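Local coordinates for extracellular ligand-binding receptor (Sphaerobacter thermophilus, PDB 4ZPJ), which probably binds a small solute outside the cell and delivers it to an ABC transporter, as a substrate-binding protein of the leucine-binding family, at residues G379-H384 with P390-L395; Y178-A183 with P416-L421; N313-S318 with V412-D417. All coordinates share one frame; numbering follows the deposited sequence.

Contact 1 (G379-H384 with P390-L395); sequences GNFRFH and PVTTIL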
loop_
_atom_site.group_PDB
_atom_site.type_symbol
_atom_site.label_atom_id
_atom_site.label_comp_id
_atom_site.label_asym_id
_atom_site.label_seq_id
_atom_site.Cartn_x
_atom_site.Cartn_y
_atom_site.Cartn_z
ATOM N N GLY A 379 6.728 8.726 8.517
ATOM C CA GLY A 379 8.166 9.022 8.528
ATOM C C GLY A 379 8.549 9.665 7.229
ATOM O O GLY A 379 7.676 10.139 6.429
ATOM N N ASN A 380 9.839 9.679 6.977
ATOM C CA ASN A 380 10.336 10.381 5.822
ATOM C C ASN A 380 10.047 9.590 4.539
ATOM O O ASN A 380 9.993 8.360 4.543
ATOM C CB ASN A 380 11.797 10.702 6.015
ATOM C CG ASN A 380 12.013 11.674 7.176
ATOM O OD1 ASN A 380 12.713 11.381 8.121
ATOM N ND2 ASN A 380 11.357 12.797 7.130
ATOM N N PHE A 381 9.796 10.339 3.476
ATOM C CA PHE A 381 9.415 9.812 2.231
ATOM C C PHE A 381 10.224 10.539 1.185
ATOM O O PHE A 381 10.319 11.819 1.174
ATOM C CB PHE A 381 7.924 9.995 1.945
ATOM C CG PHE A 381 7.507 9.465 0.576
ATOM C CD1 PHE A 381 7.708 10.217 -0.555
ATOM C CD2 PHE A 381 6.980 8.171 0.438
ATOM C CE1 PHE A 381 7.362 9.716 -1.821
ATOM C CE2 PHE A 381 6.628 7.657 -0.785
ATOM C CZ PHE A 381 6.806 8.449 -1.935
ATOM N N ARG A 382 10.757 9.704 0.277
ATOM C CA ARG A 382 11.305 10.151 -0.962
ATOM C C ARG A 382 11.184 9.037 -1.993
ATOM O O ARG A 382 10.721 7.935 -1.688
ATOM C CB ARG A 382 12.746 10.564 -0.759
ATOM C CG ARG A 382 13.652 9.482 -0.308
ATOM C CD ARG A 382 15.009 10.061 0.032
ATOM N NE ARG A 382 15.810 9.042 0.711
ATOM C CZ ARG A 382 16.582 8.146 0.096
ATOM N NH1 ARG A 382 16.717 8.134 -1.245
ATOM N NH2 ARG A 382 17.233 7.252 0.853
ATOM N N PHE A 383 11.611 9.347 -3.217
ATOM C CA PHE A 383 11.509 8.424 -4.353
ATOM C C PHE A 383 12.866 7.829 -4.613
ATOM O O PHE A 383 13.834 8.515 -4.568
ATOM C CB PHE A 383 11.096 9.161 -5.615
ATOM C CG PHE A 383 9.599 9.496 -5.680
ATOM C CD1 PHE A 383 8.647 8.484 -5.691
ATOM C CD2 PHE A 383 9.157 10.818 -5.797
ATOM C CE1 PHE A 383 7.288 8.785 -5.790
ATOM C CE2 PHE A 383 7.792 11.116 -5.921
ATOM C CZ PHE A 383 6.871 10.117 -5.851
ATOM N N HIS A 384 12.923 6.550 -4.965
ATOM C CA HIS A 384 14.179 6.022 -5.454
ATOM C C HIS A 384 14.550 6.719 -6.778
ATOM O O HIS A 384 13.708 6.873 -7.696
ATOM C CB HIS A 384 14.050 4.508 -5.643
ATOM C CG HIS A 384 15.362 3.815 -5.666
ATOM N ND1 HIS A 384 16.124 3.710 -6.807
ATOM C CD2 HIS A 384 16.102 3.275 -4.666
ATOM C CE1 HIS A 384 17.270 3.116 -6.511
ATOM N NE2 HIS A 384 17.294 2.866 -5.210
ATOM N N PRO A 390 8.888 4.067 -3.872
ATOM C CA PRO A 390 9.092 4.708 -2.585
ATOM C C PRO A 390 10.293 4.250 -1.835
ATOM O O PRO A 390 10.587 3.083 -1.834
ATOM C CB PRO A 390 7.869 4.265 -1.784
ATOM C CG PRO A 390 6.874 3.862 -2.756
ATOM C CD PRO A 390 7.685 3.216 -3.852
ATOM N N VAL A 391 10.988 5.192 -1.222
ATOM C CA VAL A 391 12.041 4.946 -0.275
ATOM C C VAL A 391 11.467 5.576 1.019
ATOM O O VAL A 391 11.363 6.786 1.155
ATOM C CB VAL A 391 13.347 5.637 -0.664
ATOM C CG1 VAL A 391 14.414 5.451 0.409
ATOM C CG2 VAL A 391 13.886 5.086 -1.970
ATOM N N THR A 392 11.054 4.739 1.951
ATOM C CA THR A 392 10.182 5.175 3.032
ATOM C C THR A 392 10.374 4.366 4.325
ATOM O O THR A 392 11.105 3.358 4.373
ATOM C CB THR A 392 8.746 5.075 2.511
ATOM O OG1 THR A 392 7.896 5.855 3.334
ATOM C CG2 THR A 392 8.230 3.549 2.338
ATOM N N THR A 393 9.716 4.805 5.391
ATOM C CA THR A 393 9.875 4.206 6.695
ATOM C C THR A 393 8.781 3.134 6.792
ATOM O O THR A 393 7.623 3.437 6.580
ATOM C CB THR A 393 9.792 5.288 7.798
ATOM O OG1 THR A 393 10.925 6.176 7.695
ATOM C CG2 THR A 393 9.772 4.690 9.216
ATOM N N ILE A 394 9.150 1.882 7.030
ATOM C CA ILE A 394 8.171 0.833 7.249
ATOM C C ILE A 394 7.999 0.647 8.766
ATOM O O ILE A 394 8.990 0.658 9.467
ATOM C CB ILE A 394 8.622 -0.488 6.632
ATOM C CG1 ILE A 394 8.842 -0.321 5.123
ATOM C CG2 ILE A 394 7.634 -1.616 6.948
ATOM C CD1 ILE A 394 7.587 0.115 4.359
ATOM N N LEU A 395 6.743 0.464 9.236
ATOM C CA LEU A 395 6.412 0.337 10.643
ATOM C C LEU A 395 6.177 -1.095 10.946
ATOM O O LEU A 395 5.402 -1.743 10.262
ATOM C CB LEU A 395 5.169 1.150 11.023
ATOM C CG LEU A 395 5.338 2.633 10.602
ATOM C CD1 LEU A 395 4.047 3.429 10.634
ATOM C CD2 LEU A 395 6.412 3.410 11.303
HETATM O O HOH W 1 12.505 6.756 5.710
HETATM O O HOH W 2 11.411 8.397 9.084
#
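Val391 sits between Arg382 and His384, and its two methyl groups take one neighbour each. CG1 lies against one face of the Arg382 guanidinium, 3.3 Å above its plane and displaced toward the rim. The nearest pair there is Val391 CG1 and Arg382 NH2, 3.4 Å apart. This is apolar packing on a flat charged group. The Arg382 chain is extended from CG to NE, which carries the guanidinium across the valine. With CG1 anti to the backbone N (chi1 176°), the other methyl, CG2, is left beside that nitrogen and meets His384. It touches CB of His384 at 3.7 Å and lies at the edge of the imidazole, near its plane.

The backbones of Arg382 and Val391 form an antiparallel hydrogen-bonded pair. Arg382 N donates to Val391 O at 3.1 Å, in the carbonyl plane. Val391 N donates to Arg382 O at 2.8 Å, tilted from that carbonyl's plane. Strands 379-383 and 390-401 are thus the two arms of a beta hairpin, running at 170° to each other in these segments. The hairpin belongs to an antiparallel sheet that also takes in strand 407-418.

Phe381 points to the face that also carries Thr392. Its ring crosses the Pro390 side chain obliquely, and CE2 comes within 3.7 Å of Pro390 CB. Ile343 and Val347 of helix 336-354 also pack on this phenylalanine. Toward Gly379 the strands are joined through water. One water donates to Asn380 O and also bonds Thr393 OG1. A second accepts from Asn380 N and bonds the same hydroxyl. Gly379 CA lies 4.1 Å from Thr393 OG1. Beyond the hairpin, Arg382 NH2 makes a weak hydrogen bond to Asp417 OD1.

Contact 2 (Y178-A183 with P416-L421); sequences YDAPAA and PDFDDL. With ZN (zinc ion), chain D; ZN (zinc ion), chain C.
Pro181 sets its CG over one face of the Phe418 ring. This CG sits 3.8 Å from the ring centroid, only 11° off the ring normal. This is a CH-pi contact, made near the centre of the ring and not at its rim. The neighbouring CD is a little farther off, 4.0 Å from Phe418 CE2. The two side chains meet at a slant. Ala180 adds a smaller touch, with its CB 4.2 Å from Phe418 CZ. The CA-CB bonds of Ala180 and Pro181 both point toward residues 416-421. CG of Phe418 is anti to the backbone N (chi1 -160°), and the ring reaches out to the first turn of helix 180-188. No hydrogen bond crosses the contact, which is buried and apolar. Ile394 of strand 390-401 touches both Pro181 and Phe418 and extends the packing.

The residues flanking Phe418 are polar and bind metal. Asp417 holds one zinc ion with both carboxylate oxygens, OD1 at 2.0 Å and OD2 at 2.5 Å. Asp419 binds another zinc ion through OD2. Its OD1 accepts from Leu421 N at 3.0 Å, which forms an Asx turn. Phe418 N probably donates to Thr392 O of strand 390-401, and Asp417 and Phe418 together face Thr392. This is a G1 beta bulge, at the corner where the C-terminal strand turns away.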
loop_
_atom_site.group_PDB
_atom_site.type_symbol
_atom_site.label_atom_id
_atom_site.label_comp_id
_atom_site.label_asym_id
_atom_site.label_seq_id
_atom_site.Cartn_x
_atom_site.Cartn_y
_atom_site.Cartn_z
ATOM N N TYR A 178 6.164 -3.645 2.404
ATOM C CA TYR A 178 5.947 -3.363 3.801
ATOM C C TYR A 178 5.924 -4.634 4.660
ATOM O O TYR A 178 6.131 -4.555 5.859
ATOM C CB TYR A 178 4.728 -2.441 4.038
ATOM C CG TYR A 178 3.452 -2.943 3.557
ATOM C CD1 TYR A 178 2.786 -3.938 4.268
ATOM C CD2 TYR A 178 2.870 -2.453 2.381
ATOM C CE1 TYR A 178 1.603 -4.465 3.804
ATOM C CE2 TYR A 178 1.684 -2.969 1.927
ATOM C CZ TYR A 178 1.052 -3.981 2.660
ATOM O OH TYR A 178 -0.136 -4.537 2.308
ATOM N N ASP A 179 5.774 -5.798 4.027
ATOM C CA ASP A 179 5.910 -7.065 4.710
ATOM C C ASP A 179 7.339 -7.631 4.804
ATOM O O ASP A 179 7.656 -8.365 5.737
ATOM C CB ASP A 179 4.940 -8.085 4.089
ATOM C CG ASP A 179 3.482 -7.705 4.359
ATOM O OD1 ASP A 179 3.244 -7.205 5.511
ATOM O OD2 ASP A 179 2.591 -7.869 3.451
ATOM N N ALA A 180 8.200 -7.319 3.863
ATOM C CA ALA A 180 9.506 -7.920 3.835
ATOM C C ALA A 180 10.300 -7.631 5.115
ATOM O O ALA A 180 10.947 -8.528 5.615
ATOM C CB ALA A 180 10.252 -7.405 2.642
ATOM N N PRO A 181 10.212 -6.420 5.689
ATOM C CA PRO A 181 10.985 -6.197 6.970
ATOM C C PRO A 181 10.533 -7.061 8.127
ATOM O O PRO A 181 11.310 -7.296 9.073
ATOM C CB PRO A 181 10.755 -4.695 7.282
ATOM C CG PRO A 181 10.472 -4.106 5.912
ATOM C CD PRO A 181 9.580 -5.158 5.249
ATOM N N ALA A 182 9.316 -7.587 8.031
ATOM C CA ALA A 182 8.826 -8.503 9.054
ATOM C C ALA A 182 9.561 -9.802 9.013
ATOM O O ALA A 182 9.630 -10.510 10.016
ATOM C CB ALA A 182 7.310 -8.727 8.924
ATOM N N ALA A 183 10.183 -10.112 7.894
ATOM C CA ALA A 183 10.966 -11.324 7.771
ATOM C C ALA A 183 12.301 -11.131 8.460
ATOM O O ALA A 183 12.789 -12.043 9.128
ATOM C CB ALA A 183 11.194 -11.653 6.318
ATOM N N PRO A 416 13.728 2.563 8.540
ATOM C CA PRO A 416 13.790 3.773 7.645
ATOM C C PRO A 416 14.362 3.434 6.268
ATOM O O PRO A 416 15.089 2.423 6.102
ATOM C CB PRO A 416 14.784 4.694 8.371
ATOM C CG PRO A 416 15.665 3.762 9.152
ATOM C CD PRO A 416 14.767 2.622 9.596
ATOM N N ASP A 417 14.025 4.252 5.295
ATOM C CA ASP A 417 14.695 4.213 4.002
ATOM C C ASP A 417 14.665 2.820 3.384
ATOM O O ASP A 417 15.620 2.341 2.786
ATOM C CB ASP A 417 16.110 4.732 4.122
ATOM C CG ASP A 417 16.156 6.146 4.765
ATOM O OD1 ASP A 417 16.001 7.172 4.123
ATOM O OD2 ASP A 417 16.470 6.232 5.940
ATOM N N PHE A 418 13.524 2.191 3.504
ATOM C CA PHE A 418 13.332 0.915 2.891
ATOM C C PHE A 418 12.777 1.086 1.461
ATOM O O PHE A 418 11.666 1.583 1.259
ATOM C CB PHE A 418 12.437 0.089 3.744
ATOM C CG PHE A 418 12.558 -1.387 3.460
ATOM C CD1 PHE A 418 13.654 -2.112 3.934
ATOM C CD2 PHE A 418 11.610 -2.018 2.693
ATOM C CE1 PHE A 418 13.742 -3.457 3.662
ATOM C CE2 PHE A 418 11.715 -3.357 2.374
ATOM C CZ PHE A 418 12.759 -4.080 2.872
ATOM N N ASP A 419 13.572 0.692 0.469
ATOM C CA ASP A 419 13.186 0.886 -0.915
ATOM C C ASP A 419 12.527 -0.336 -1.546
ATOM O O ASP A 419 12.438 -1.397 -0.910
ATOM C CB ASP A 419 14.351 1.364 -1.765
ATOM C CG ASP A 419 15.501 0.391 -1.838
ATOM O OD1 ASP A 419 15.328 -0.844 -1.972
ATOM O OD2 ASP A 419 16.636 0.912 -1.800
ATOM N N ASP A 420 12.079 -0.182 -2.784
ATOM C CA ASP A 420 11.339 -1.245 -3.457
ATOM C C ASP A 420 12.252 -2.210 -4.243
ATOM O O ASP A 420 11.811 -2.967 -5.079
ATOM C CB ASP A 420 10.205 -0.661 -4.337
ATOM C CG ASP A 420 10.710 0.252 -5.434
ATOM O OD1 ASP A 420 11.874 0.703 -5.370
ATOM O OD2 ASP A 420 9.919 0.565 -6.352
ATOM N N LEU A 421 13.535 -2.218 -3.944
ATOM C CA LEU A 421 14.440 -3.013 -4.715
ATOM C C LEU A 421 15.165 -3.995 -3.844
ATOM O O LEU A 421 15.992 -4.702 -4.344
ATOM C CB LEU A 421 15.476 -2.115 -5.357
ATOM C CG LEU A 421 15.024 -1.092 -6.390
ATOM C CD1 LEU A 421 16.192 -0.149 -6.683
ATOM C CD2 LEU A 421 14.613 -1.835 -7.634
HETATM ZN ZN ZN D . 15.779 8.570 5.518
HETATM ZN ZN ZN C . 18.470 -0.130 -1.602
#

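Contact 3 (N313-S318 with V412-D417); sequences NDTPES and VDRIPD. With ZN (zinc ion), chain K; ZN (zinc ion), chain D.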
loop_
_atom_site.group_PDB
_atom_site.type_symbol
_atom_site.label_atom_id
_atom_site.label_comp_id
_atom_site.label_asym_id
_atom_site.label_seq_id
_atom_site.Cartn_x
_atom_site.Cartn_y
_atom_site.Cartn_z
ATOM N N ASN A 313 0.701 5.871 15.209
ATOM C CA ASN A 313 2.109 6.163 15.157
ATOM C C ASN A 313 2.338 7.381 16.055
ATOM O O ASN A 313 1.515 8.304 16.067
ATOM C CB ASN A 313 2.549 6.409 13.727
ATOM C CG ASN A 313 4.044 6.420 13.557
ATOM O OD1 ASN A 313 4.786 5.884 14.375
ATOM N ND2 ASN A 313 4.499 7.059 12.500
ATOM N N ASP A 314 3.430 7.378 16.820
ATOM C CA ASP A 314 3.551 8.348 17.901
ATOM C C ASP A 314 4.427 9.491 17.455
ATOM O O ASP A 314 5.380 9.854 18.127
ATOM C CB ASP A 314 4.077 7.691 19.229
ATOM C CG ASP A 314 5.495 7.030 19.096
ATOM O OD1 ASP A 314 5.878 6.704 17.929
ATOM O OD2 ASP A 314 6.198 6.745 20.151
ATOM N N THR A 315 4.118 10.072 16.305
ATOM C CA THR A 315 4.903 11.184 15.785
ATOM C C THR A 315 3.987 12.314 15.545
ATOM O O THR A 315 2.795 12.097 15.283
ATOM C CB THR A 315 5.583 10.859 14.452
ATOM O OG1 THR A 315 4.603 10.654 13.415
ATOM C CG2 THR A 315 6.534 9.612 14.610
ATOM N N PRO A 316 4.527 13.551 15.618
ATOM C CA PRO A 316 3.695 14.710 15.425
ATOM C C PRO A 316 3.003 14.775 14.050
ATOM O O PRO A 316 1.852 15.173 13.996
ATOM C CB PRO A 316 4.644 15.885 15.567
ATOM C CG PRO A 316 5.999 15.360 15.757
ATOM C CD PRO A 316 5.917 13.873 15.960
ATOM N N GLU A 317 3.673 14.378 12.969
ATOM C CA GLU A 317 3.072 14.447 11.625
ATOM C C GLU A 317 1.980 13.401 11.480
ATOM O O GLU A 317 1.023 13.571 10.726
ATOM C CB GLU A 317 4.138 14.256 10.538
ATOM C CG GLU A 317 5.231 15.321 10.594
ATOM C CD GLU A 317 4.683 16.700 10.251
ATOM O OE1 GLU A 317 3.959 16.767 9.216
ATOM O OE2 GLU A 317 4.960 17.689 11.009
ATOM N N SER A 318 2.122 12.303 12.198
ATOM C CA SER A 318 1.065 11.320 12.190
ATOM C C SER A 318 -0.144 11.857 12.950
ATOM O O SER A 318 -1.315 11.701 12.476
ATOM C CB SER A 318 1.520 9.982 12.767
ATOM O OG SER A 318 0.453 9.053 12.797
ATOM N N VAL A 412 6.077 -1.073 17.120
ATOM C CA VAL A 412 7.145 -1.592 17.997
ATOM C C VAL A 412 8.543 -1.253 17.498
ATOM O O VAL A 412 9.489 -1.150 18.303
ATOM C CB VAL A 412 7.014 -3.097 18.342
ATOM C CG1 VAL A 412 5.661 -3.411 18.968
ATOM C CG2 VAL A 412 7.173 -3.994 17.155
ATOM N N ASP A 413 8.664 -1.003 16.202
ATOM C CA ASP A 413 9.926 -0.780 15.575
ATOM C C ASP A 413 9.732 -0.151 14.194
ATOM O O ASP A 413 8.642 -0.267 13.567
ATOM C CB ASP A 413 10.674 -2.087 15.412
ATOM C CG ASP A 413 12.177 -1.924 15.463
ATOM O OD1 ASP A 413 12.704 -0.813 15.689
ATOM O OD2 ASP A 413 12.845 -2.963 15.327
ATOM N N ARG A 414 10.768 0.575 13.776
ATOM C CA ARG A 414 10.766 1.299 12.533
ATOM C C ARG A 414 11.940 0.893 11.680
ATOM O O ARG A 414 13.032 0.716 12.202
ATOM C CB ARG A 414 10.912 2.721 12.840
ATOM C CG ARG A 414 9.629 3.410 13.211
ATOM C CD ARG A 414 9.866 4.917 13.431
ATOM N NE ARG A 414 8.618 5.342 14.019
ATOM C CZ ARG A 414 8.393 5.561 15.300
ATOM N NH1 ARG A 414 9.392 5.523 16.206
ATOM N NH2 ARG A 414 7.166 5.931 15.647
ATOM N N ILE A 415 11.725 0.752 10.372
ATOM C CA ILE A 415 12.814 0.467 9.387
ATOM C C ILE A 415 12.784 1.640 8.416
ATOM O O ILE A 415 11.864 1.761 7.613
ATOM C CB ILE A 415 12.632 -0.874 8.620
ATOM C CG1 ILE A 415 12.558 -2.073 9.563
ATOM C CG2 ILE A 415 13.831 -1.157 7.721
ATOM C CD1 ILE A 415 11.196 -2.323 10.150
ATOM N N PRO A 416 13.728 2.563 8.540
ATOM C CA PRO A 416 13.790 3.773 7.645
ATOM C C PRO A 416 14.362 3.434 6.268
ATOM O O PRO A 416 15.089 2.423 6.102
ATOM C CB PRO A 416 14.784 4.694 8.371
ATOM C CG PRO A 416 15.665 3.762 9.152
ATOM C CD PRO A 416 14.767 2.622 9.596
ATOM N N ASP A 417 14.025 4.252 5.295
ATOM C CA ASP A 417 14.695 4.213 4.002
ATOM C C ASP A 417 14.665 2.820 3.384
ATOM O O ASP A 417 15.620 2.341 2.786
ATOM C CB ASP A 417 16.110 4.732 4.122
ATOM C CG ASP A 417 16.156 6.146 4.765
ATOM O OD1 ASP A 417 16.001 7.172 4.123
ATOM O OD2 ASP A 417 16.470 6.232 5.940
HETATM ZN ZN ZN K . 3.000 18.771 9.034
HETATM ZN ZN ZN D . 15.779 8.570 5.518
HETATM O O HOH W 3 7.256 7.188 11.929
HETATM O O HOH W 4 2.302 19.011 6.682
#
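Arg414 binds Asn313 and Asp314 with a single nitrogen, NH2. The charged interaction is a salt bridge to Asp314, with NH2 2.7 Å from OD1. The carboxylate and guanidinium planes are only 14° apart, and OD1 lies in the plane of the guanidinium. A second hydrogen bond, to an uncharged acceptor, runs from Arg414 NH2 to Asn313 OD1, also 2.7 Å. Here the amide is turned 42° from the guanidinium, although its oxygen still stays near the guanidinium plane. Both acceptors therefore meet the edge of the group. The Arg414 chain is extended from CG to NE, which lets it span from strand 407-418 to the loop before helix 316-328.

A water adds a bridge, accepting from Asn313 ND2 at 2.8 Å and, weakly, from Arg414 NE. Asn313 ND2 is also bonded to Pro377 O, which helps to fix the amide's rotation. Apolar contact is slight: Thr315 CG2 lies 3.9 Å from Arg414 NH2. Thr315 also caps the helix, its OG1 accepting from Ser318 N. In the first turn, Glu317 binds a zinc ion that Glu320 also binds.

A leucine in place of Arg414 would probably leave the Asp314 carboxylate without its charged mate and Asn313 OD1 without this donor. The chemistry implies a polar tie between loop and sheet, in which the positive arginine probably offsets the charge of Asp314.

Overall arrangement
All three contacts lie on the same antiparallel sheet or reach it. Contact 1 is the hairpin of strands 379-383 and 390-401. Contacts 2 and 3 share strand 407-418, which pairs with strand 390-401, and both include Pro416 and Asp417. The centres are about 10 Å apart for contacts 1 and 2, about 11 Å for contacts 1 and 3, and about 14 Å for contacts 2 and 3. Along the chain, contact 1 is nested inside the loops closed by the other two. Contact 2 ties helix 180-188 to the C-terminal strand, and contact 3 ties the start of helix 316-328 to it. The sheet thus gathers chain parts that are far apart in sequence.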